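Local coordinates for D-ribulose-5-phosphate 3-epimerase, putative (Plasmodium falciparum, PDB 1TQX), which probably interconverts D-ribulose 5-phosphate and D-xylulose 5-phosphate, using one bound divalent metal ion in each subunit, at residues K129-L134 against K169-L174; L115-S120 against N137-V142; V45-F50 against P149-Q154. All coordinates share one frame; numbering follows the deposited sequence.

Contact 1. Residues K129-L134 against K169-L174; sequences KLVPIL and KKYKNL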
# COMPACT_ATOMS: atom_id res chain seq x y z
N LYS A 129 17.67 -4.82 -4.94
CA LYS A 129 17.54 -4.45 -6.34
C LYS A 129 16.88 -3.08 -6.49
O LYS A 129 16.94 -2.47 -7.55
CB LYS A 129 16.71 -5.48 -7.10
CG LYS A 129 17.41 -6.82 -7.33
CD LYS A 129 16.44 -7.81 -7.95
CE LYS A 129 17.04 -9.20 -8.09
NZ LYS A 129 17.61 -9.44 -9.44
N LEU A 130 16.25 -2.59 -5.42
CA LEU A 130 15.58 -1.29 -5.45
C LEU A 130 16.49 -0.10 -5.18
O LEU A 130 16.13 1.04 -5.48
CB LEU A 130 14.44 -1.24 -4.42
CG LEU A 130 13.24 -2.18 -4.56
CD1 LEU A 130 12.28 -1.92 -3.42
CD2 LEU A 130 12.54 -1.96 -5.90
N VAL A 131 17.67 -0.35 -4.62
CA VAL A 131 18.60 0.72 -4.29
C VAL A 131 18.80 1.80 -5.36
O VAL A 131 18.68 2.99 -5.08
CB VAL A 131 19.97 0.14 -3.86
CG1 VAL A 131 20.96 1.27 -3.59
CG2 VAL A 131 19.79 -0.70 -2.60
N PRO A 132 19.10 1.40 -6.61
CA PRO A 132 19.30 2.41 -7.65
C PRO A 132 18.11 3.37 -7.79
O PRO A 132 18.28 4.57 -7.97
CB PRO A 132 19.52 1.57 -8.91
CG PRO A 132 20.18 0.34 -8.37
CD PRO A 132 19.36 0.05 -7.14
N ILE A 133 16.90 2.82 -7.70
CA ILE A 133 15.70 3.64 -7.82
C ILE A 133 15.49 4.50 -6.58
O ILE A 133 15.21 5.69 -6.68
CB ILE A 133 14.45 2.76 -8.00
CG1 ILE A 133 14.65 1.82 -9.19
CG2 ILE A 133 13.24 3.65 -8.24
CD1 ILE A 133 13.60 0.72 -9.28
N LEU A 134 15.61 3.88 -5.41
CA LEU A 134 15.42 4.58 -4.16
C LEU A 134 16.41 5.71 -3.94
O LEU A 134 16.09 6.71 -3.30
CB LEU A 134 15.48 3.60 -2.98
CG LEU A 134 14.39 2.52 -2.98
CD1 LEU A 134 14.55 1.61 -1.77
CD2 LEU A 134 13.02 3.18 -2.98
N LYS A 169 17.04 1.17 7.81
CA LYS A 169 18.42 1.48 8.16
C LYS A 169 19.11 2.35 7.11
O LYS A 169 19.87 3.26 7.45
CB LYS A 169 19.21 0.19 8.37
CG LYS A 169 20.62 0.39 8.89
CD LYS A 169 21.30 -0.94 9.20
CE LYS A 169 22.69 -0.74 9.81
NZ LYS A 169 23.61 0.00 8.90
N LYS A 170 18.83 2.06 5.84
CA LYS A 170 19.45 2.79 4.74
C LYS A 170 18.74 4.10 4.39
O LYS A 170 19.39 5.07 3.98
CB LYS A 170 19.50 1.89 3.50
CG LYS A 170 20.32 2.44 2.33
CD LYS A 170 20.46 1.40 1.23
CE LYS A 170 21.24 1.92 0.04
NZ LYS A 170 22.65 2.25 0.39
N TYR A 171 17.42 4.14 4.56
CA TYR A 171 16.65 5.33 4.25
C TYR A 171 15.75 5.71 5.42
O TYR A 171 14.63 5.22 5.53
CB TYR A 171 15.80 5.09 2.99
CG TYR A 171 16.56 4.55 1.80
CD1 TYR A 171 16.61 3.18 1.55
CD2 TYR A 171 17.21 5.40 0.91
CE1 TYR A 171 17.29 2.67 0.44
CE2 TYR A 171 17.90 4.90 -0.20
CZ TYR A 171 17.93 3.53 -0.43
OH TYR A 171 18.58 3.03 -1.53
N LYS A 172 16.23 6.61 6.28
CA LYS A 172 15.47 7.01 7.45
C LYS A 172 14.16 7.77 7.20
O LYS A 172 13.26 7.71 8.03
CB LYS A 172 16.36 7.81 8.41
CG LYS A 172 17.01 9.04 7.81
CD LYS A 172 17.83 9.82 8.84
CE LYS A 172 19.10 9.09 9.27
NZ LYS A 172 18.84 7.87 10.09
N ASN A 173 14.06 8.47 6.08
CA ASN A 173 12.84 9.23 5.79
C ASN A 173 11.89 8.54 4.81
O ASN A 173 10.85 9.09 4.46
CB ASN A 173 13.20 10.61 5.24
CG ASN A 173 13.89 11.49 6.26
OD1 ASN A 173 13.38 11.70 7.36
ND2 ASN A 173 15.06 12.00 5.89
N LEU A 174 12.26 7.34 4.38
CA LEU A 174 11.42 6.60 3.44
C LEU A 174 10.22 5.97 4.13
O LEU A 174 10.34 5.37 5.20
CB LEU A 174 12.25 5.52 2.77
CG LEU A 174 11.53 4.53 1.84
CD1 LEU A 174 11.04 5.26 0.58
CD2 LEU A 174 12.49 3.42 1.46
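Tyr171 OH is the polar atom to look at first: it reaches across to the short helix 131-134, where Leu134 CB lies 3.5 Å away and Val131 CG1 lies 3.6 Å away. Its hydrogen-bond partner, the carboxylate oxygen OD1 of Asp135, belongs to the residue that directly follows this helix, so a polar bond fixes the far end of a ring whose other neighbours here are largely aliphatic. The tyrosine sits at the end of helix 161-170, just where the chain leaves helical geometry, and chi1 of -51° sets its CG anti to the carbonyl carbon and swings the ring over to Leu134. Leu134 crosses the phenol at about a right angle; its CB comes within 3.5 Å of Tyr171 CZ, and its CD1 branch settles 3.7 Å from Tyr171 CE1. The methylenes of Lys170 also help, CG resting 3.6 Å above one ring face and offset toward the rim, while further along the chain, which is extended as far as CE, that carbon meets Val131 CG1 at 3.7 Å. Deeper in, Leu134 CD1 and Leu174 CD2 meet at 4.2 Å, and both leucines continue onto Val142 of the underlying strand. A type I turn from Tyr171 to Leu174 brings that last leucine round. This is packing in the outer helical layer of a TIM barrel, joining the helical elements that follow two neighbouring strands.

Contact 2. Residues L115-S120 against N137-V142; sequences LWCGIS and NLINTV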
# COMPACT_ATOMS: atom_id res chain seq x y z
N LEU A 115 1.66 13.56 -7.69
CA LEU A 115 1.19 12.41 -6.92
C LEU A 115 2.37 11.78 -6.21
O LEU A 115 3.50 11.90 -6.65
CB LEU A 115 0.58 11.37 -7.87
CG LEU A 115 -0.67 11.74 -8.67
CD1 LEU A 115 -0.86 10.74 -9.82
CD2 LEU A 115 -1.86 11.74 -7.75
N TRP A 116 2.10 11.11 -5.09
CA TRP A 116 3.16 10.41 -4.38
C TRP A 116 3.40 9.15 -5.22
O TRP A 116 2.48 8.66 -5.88
CB TRP A 116 2.69 9.99 -2.99
CG TRP A 116 2.96 11.00 -1.92
CD1 TRP A 116 3.04 12.36 -2.06
CD2 TRP A 116 3.16 10.73 -0.52
NE1 TRP A 116 3.28 12.95 -0.84
CE2 TRP A 116 3.36 11.98 0.12
CE3 TRP A 116 3.19 9.56 0.25
CZ2 TRP A 116 3.58 12.08 1.50
CZ3 TRP A 116 3.42 9.66 1.62
CH2 TRP A 116 3.61 10.92 2.23
N CYS A 117 4.63 8.64 -5.21
CA CYS A 117 4.93 7.43 -5.97
C CYS A 117 5.43 6.32 -5.06
O CYS A 117 6.35 6.51 -4.26
CB CYS A 117 5.98 7.70 -7.06
SG CYS A 117 6.51 6.19 -7.95
N GLY A 118 4.81 5.16 -5.19
CA GLY A 118 5.22 4.02 -4.40
C GLY A 118 5.68 2.92 -5.33
O GLY A 118 5.28 2.88 -6.50
N ILE A 119 6.53 2.04 -4.83
CA ILE A 119 6.99 0.91 -5.64
C ILE A 119 6.90 -0.31 -4.73
O ILE A 119 7.27 -0.25 -3.55
CB ILE A 119 8.44 1.10 -6.17
CG1 ILE A 119 8.74 0.03 -7.22
CG2 ILE A 119 9.45 1.02 -5.03
CD1 ILE A 119 10.04 0.25 -7.98
N SER A 120 6.37 -1.40 -5.26
CA SER A 120 6.21 -2.61 -4.48
C SER A 120 7.03 -3.79 -4.99
O SER A 120 7.34 -3.88 -6.18
CB SER A 120 4.73 -3.00 -4.43
OG SER A 120 4.51 -4.14 -3.61
N ASN A 137 15.52 9.42 -4.88
CA ASN A 137 14.61 10.18 -4.02
C ASN A 137 13.23 10.40 -4.64
O ASN A 137 12.42 11.17 -4.12
CB ASN A 137 15.22 11.53 -3.65
CG ASN A 137 16.47 11.39 -2.81
OD1 ASN A 137 16.45 10.77 -1.75
ND2 ASN A 137 17.57 11.96 -3.29
N LEU A 138 12.95 9.73 -5.76
CA LEU A 138 11.67 9.87 -6.44
C LEU A 138 10.56 9.05 -5.79
O LEU A 138 9.37 9.30 -6.01
CB LEU A 138 11.81 9.44 -7.90
CG LEU A 138 12.63 10.34 -8.82
CD1 LEU A 138 12.97 9.61 -10.10
CD2 LEU A 138 11.85 11.61 -9.10
N ILE A 139 10.95 8.06 -4.99
CA ILE A 139 9.99 7.17 -4.34
C ILE A 139 9.60 7.62 -2.94
O ILE A 139 10.44 7.77 -2.06
CB ILE A 139 10.55 5.73 -4.25
CG1 ILE A 139 10.99 5.24 -5.64
CG2 ILE A 139 9.51 4.79 -3.66
CD1 ILE A 139 9.89 5.24 -6.68
N ASN A 140 8.30 7.82 -2.73
CA ASN A 140 7.78 8.24 -1.43
C ASN A 140 7.56 7.04 -0.51
O ASN A 140 7.71 7.15 0.71
CB ASN A 140 6.44 8.96 -1.61
CG ASN A 140 6.57 10.26 -2.37
OD1 ASN A 140 6.95 11.29 -1.80
ND2 ASN A 140 6.26 10.22 -3.66
N THR A 141 7.20 5.90 -1.09
CA THR A 141 6.89 4.71 -0.32
C THR A 141 7.32 3.41 -0.99
O THR A 141 7.21 3.27 -2.21
CB THR A 141 5.36 4.58 -0.10
OG1 THR A 141 4.83 5.80 0.43
CG2 THR A 141 5.05 3.42 0.86
N VAL A 142 7.79 2.46 -0.19
CA VAL A 142 8.14 1.14 -0.70
C VAL A 142 7.15 0.21 -0.00
O VAL A 142 7.05 0.20 1.22
CB VAL A 142 9.57 0.70 -0.33
CG1 VAL A 142 9.77 -0.77 -0.71
CG2 VAL A 142 10.59 1.55 -1.07
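Strands 116-121 and 141-145 run parallel as neighbours in the TIM barrel, with Gly118 paired to Thr141 and Ile119 to Val142, while the chain leading into the second strand swings in obliquely. They are the two strands of a beta-alpha-beta unit whose crossover carries helix 131-134. Cys117 O accepts twice where the strands come together: a good bond from Asn140 N at 2.8 Å and a weak one from Thr141 N. One step on, Ile119 N donates to Thr141 O over 3.0 Å. Ile119 and Val142 lie side by side on the face turned to helix 131-134, their CG2 methyls 4.2 Å apart. Ile119 CG2 also meets Ile139 CG2 at 4.0 Å, and on the other branch of Ile139 its CD1 touches Cys117 SG at 3.7 Å; chi1 (-54°) puts CG2 anti to the backbone N, toward Ile119, and chi2 (-58°) turns CD1 to the sulfur. Thr141 belongs to the other face, toward the barrel interior, and its OG1 is hydrogen-bonded to Gln88 OE1 of strand 88-92, the next strand beyond 116-121. At the strand entrance the Asn140 amide stacks on the indole of Trp116, the planes only 10° apart; Phe66 meets the same indole edge-to-face. In that stack Asn140 CG lies 3.7 Å from Trp116 CG, while Asn140 CB approaches the six-membered ring at Trp116 CE3, 3.8 Å away.

Contact 3. Residues V45-F50 against P149-Q154; sequences VPNLSF and PGFGGQ. With SO4 (sulfate ion), chain C.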
# COMPACT_ATOMS: atom_id res chain seq x y z
N VAL A 45 -1.74 -10.56 -11.43
CA VAL A 45 -2.13 -11.44 -10.32
C VAL A 45 -3.41 -12.12 -10.80
O VAL A 45 -4.15 -11.55 -11.61
CB VAL A 45 -2.41 -10.66 -9.01
CG1 VAL A 45 -1.10 -10.13 -8.44
CG2 VAL A 45 -3.39 -9.52 -9.26
N PRO A 46 -3.69 -13.35 -10.33
CA PRO A 46 -4.89 -14.09 -10.74
C PRO A 46 -6.21 -13.66 -10.08
O PRO A 46 -6.95 -14.49 -9.54
CB PRO A 46 -4.52 -15.53 -10.42
CG PRO A 46 -3.71 -15.39 -9.18
CD PRO A 46 -2.81 -14.19 -9.50
N ASN A 47 -6.51 -12.36 -10.15
CA ASN A 47 -7.72 -11.82 -9.55
C ASN A 47 -8.05 -10.49 -10.23
O ASN A 47 -7.14 -9.76 -10.63
CB ASN A 47 -7.49 -11.61 -8.04
CG ASN A 47 -8.77 -11.40 -7.26
OD1 ASN A 47 -8.73 -11.16 -6.05
ND2 ASN A 47 -9.91 -11.48 -7.94
N LEU A 48 -9.34 -10.18 -10.37
CA LEU A 48 -9.77 -8.91 -10.97
C LEU A 48 -10.62 -8.22 -9.91
O LEU A 48 -11.72 -8.69 -9.59
CB LEU A 48 -10.60 -9.16 -12.23
CG LEU A 48 -11.06 -7.94 -13.03
CD1 LEU A 48 -9.86 -7.23 -13.64
CD2 LEU A 48 -12.02 -8.39 -14.15
N SER A 49 -10.12 -7.11 -9.37
CA SER A 49 -10.84 -6.38 -8.33
C SER A 49 -11.73 -5.24 -8.85
O SER A 49 -12.93 -5.44 -9.07
CB SER A 49 -9.84 -5.86 -7.29
OG SER A 49 -8.80 -5.10 -7.89
N PHE A 50 -11.15 -4.06 -9.01
CA PHE A 50 -11.87 -2.89 -9.52
C PHE A 50 -10.85 -1.89 -10.05
O PHE A 50 -9.68 -1.93 -9.66
CB PHE A 50 -12.74 -2.27 -8.42
CG PHE A 50 -11.99 -1.91 -7.18
CD1 PHE A 50 -11.31 -0.69 -7.08
CD2 PHE A 50 -11.95 -2.78 -6.10
CE1 PHE A 50 -10.60 -0.36 -5.93
CE2 PHE A 50 -11.25 -2.46 -4.94
CZ PHE A 50 -10.57 -1.24 -4.85
N PRO A 149 0.87 -11.62 -3.27
CA PRO A 149 -0.24 -10.77 -3.74
C PRO A 149 -1.31 -11.42 -4.60
O PRO A 149 -1.04 -12.30 -5.40
CB PRO A 149 0.48 -9.64 -4.46
CG PRO A 149 1.68 -10.32 -5.02
CD PRO A 149 2.14 -11.18 -3.86
N GLY A 150 -2.55 -10.95 -4.42
CA GLY A 150 -3.66 -11.47 -5.19
C GLY A 150 -4.90 -11.68 -4.34
O GLY A 150 -6.02 -11.44 -4.80
N PHE A 151 -4.71 -12.13 -3.10
CA PHE A 151 -5.84 -12.38 -2.22
C PHE A 151 -5.59 -11.99 -0.77
O PHE A 151 -4.45 -11.96 -0.31
CB PHE A 151 -6.24 -13.85 -2.27
CG PHE A 151 -6.61 -14.34 -3.63
CD1 PHE A 151 -5.64 -14.83 -4.50
CD2 PHE A 151 -7.93 -14.30 -4.06
CE1 PHE A 151 -5.99 -15.29 -5.78
CE2 PHE A 151 -8.29 -14.76 -5.33
CZ PHE A 151 -7.32 -15.26 -6.18
N GLY A 152 -6.68 -11.70 -0.06
CA GLY A 152 -6.57 -11.34 1.34
C GLY A 152 -6.78 -12.61 2.15
O GLY A 152 -7.02 -13.67 1.57
N GLY A 153 -6.68 -12.51 3.47
CA GLY A 153 -6.88 -13.68 4.31
C GLY A 153 -5.69 -14.61 4.49
O GLY A 153 -5.78 -15.58 5.24
N GLN A 154 -4.58 -14.34 3.81
CA GLN A 154 -3.39 -15.19 3.93
C GLN A 154 -2.57 -14.82 5.16
O GLN A 154 -2.78 -13.76 5.75
CB GLN A 154 -2.53 -15.07 2.68
CG GLN A 154 -3.28 -15.24 1.38
CD GLN A 154 -2.36 -15.16 0.18
OE1 GLN A 154 -1.51 -16.03 -0.02
NE2 GLN A 154 -2.52 -14.11 -0.61
S SO4 C . -5.16 -9.04 4.55
O1 SO4 C . -5.08 -7.58 4.68
O2 SO4 C . -4.23 -9.49 3.48
O3 SO4 C . -4.75 -9.68 5.81
O4 SO4 C . -6.54 -9.44 4.22
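Two of the loops that follow barrel strands meet here beside the predicted substrate site, the one after strand 34-40 leaning on the one after strand 141-145, whose Gly150, Phe151, Gly152 and Gly153 are predicted to bind substrate. Val45 is directed toward the second loop: CG1 comes 3.7 Å from Pro149 O, and CB stands 4.1 Å from Gly150 CA. Gly150, which faces Val45 and Pro46, adopts backbone angles (phi 138°, psi -38°) that suit a residue without a side chain. An inverse gamma turn centred on Pro46 then bends the first loop round the Phe151 ring, so that Pro46 O lies 3.5 Å from Phe151 CZ and Pro46 CG lies 4.1 Å from Phe151 CE1. Asn47 follows with its amide plane nearly parallel to that ring, and its CB is 3.6 Å from Gly150 O. The second loop is braced from within by Gln154, whose NE2 gives a nearly straight bond of 2.9 Å to Phe151 O and another hydrogen bond to Glu148 O. Beyond it a sulfate, probably from the crystallisation liquor, accepts from Gly153 N through O4 at 3.2 Å and is also bonded to Thr202 OG1. A backbone N-H and a hydroxyl holding a tetrahedral dianion at predicted substrate-binding residues imply that the sulfate probably marks where the substrate's phosphate would bind.

In the fold
Contact 2 is the buried one, in the barrel wall, and backbone hydrogen bonds join its strands. Contact 1 lies outside it and is tied to the same beta-alpha-beta unit: Leu134 and Leu174 both press their CD2 methyls on Val142 CG2, so the two form one continuous apolar layer from strand to helix, ending partly exposed at Tyr171 and Lys170. Contact 3 stands apart, on the opposite side of the chain's centre, its centre about 22 Å from that of contact 2 and about 27 Å from that of contact 1. There the loops are irregular and rich in glycine and proline, and an anion is bound beside them, consistent with the end of the barrel that carries the zinc and probably the substrate.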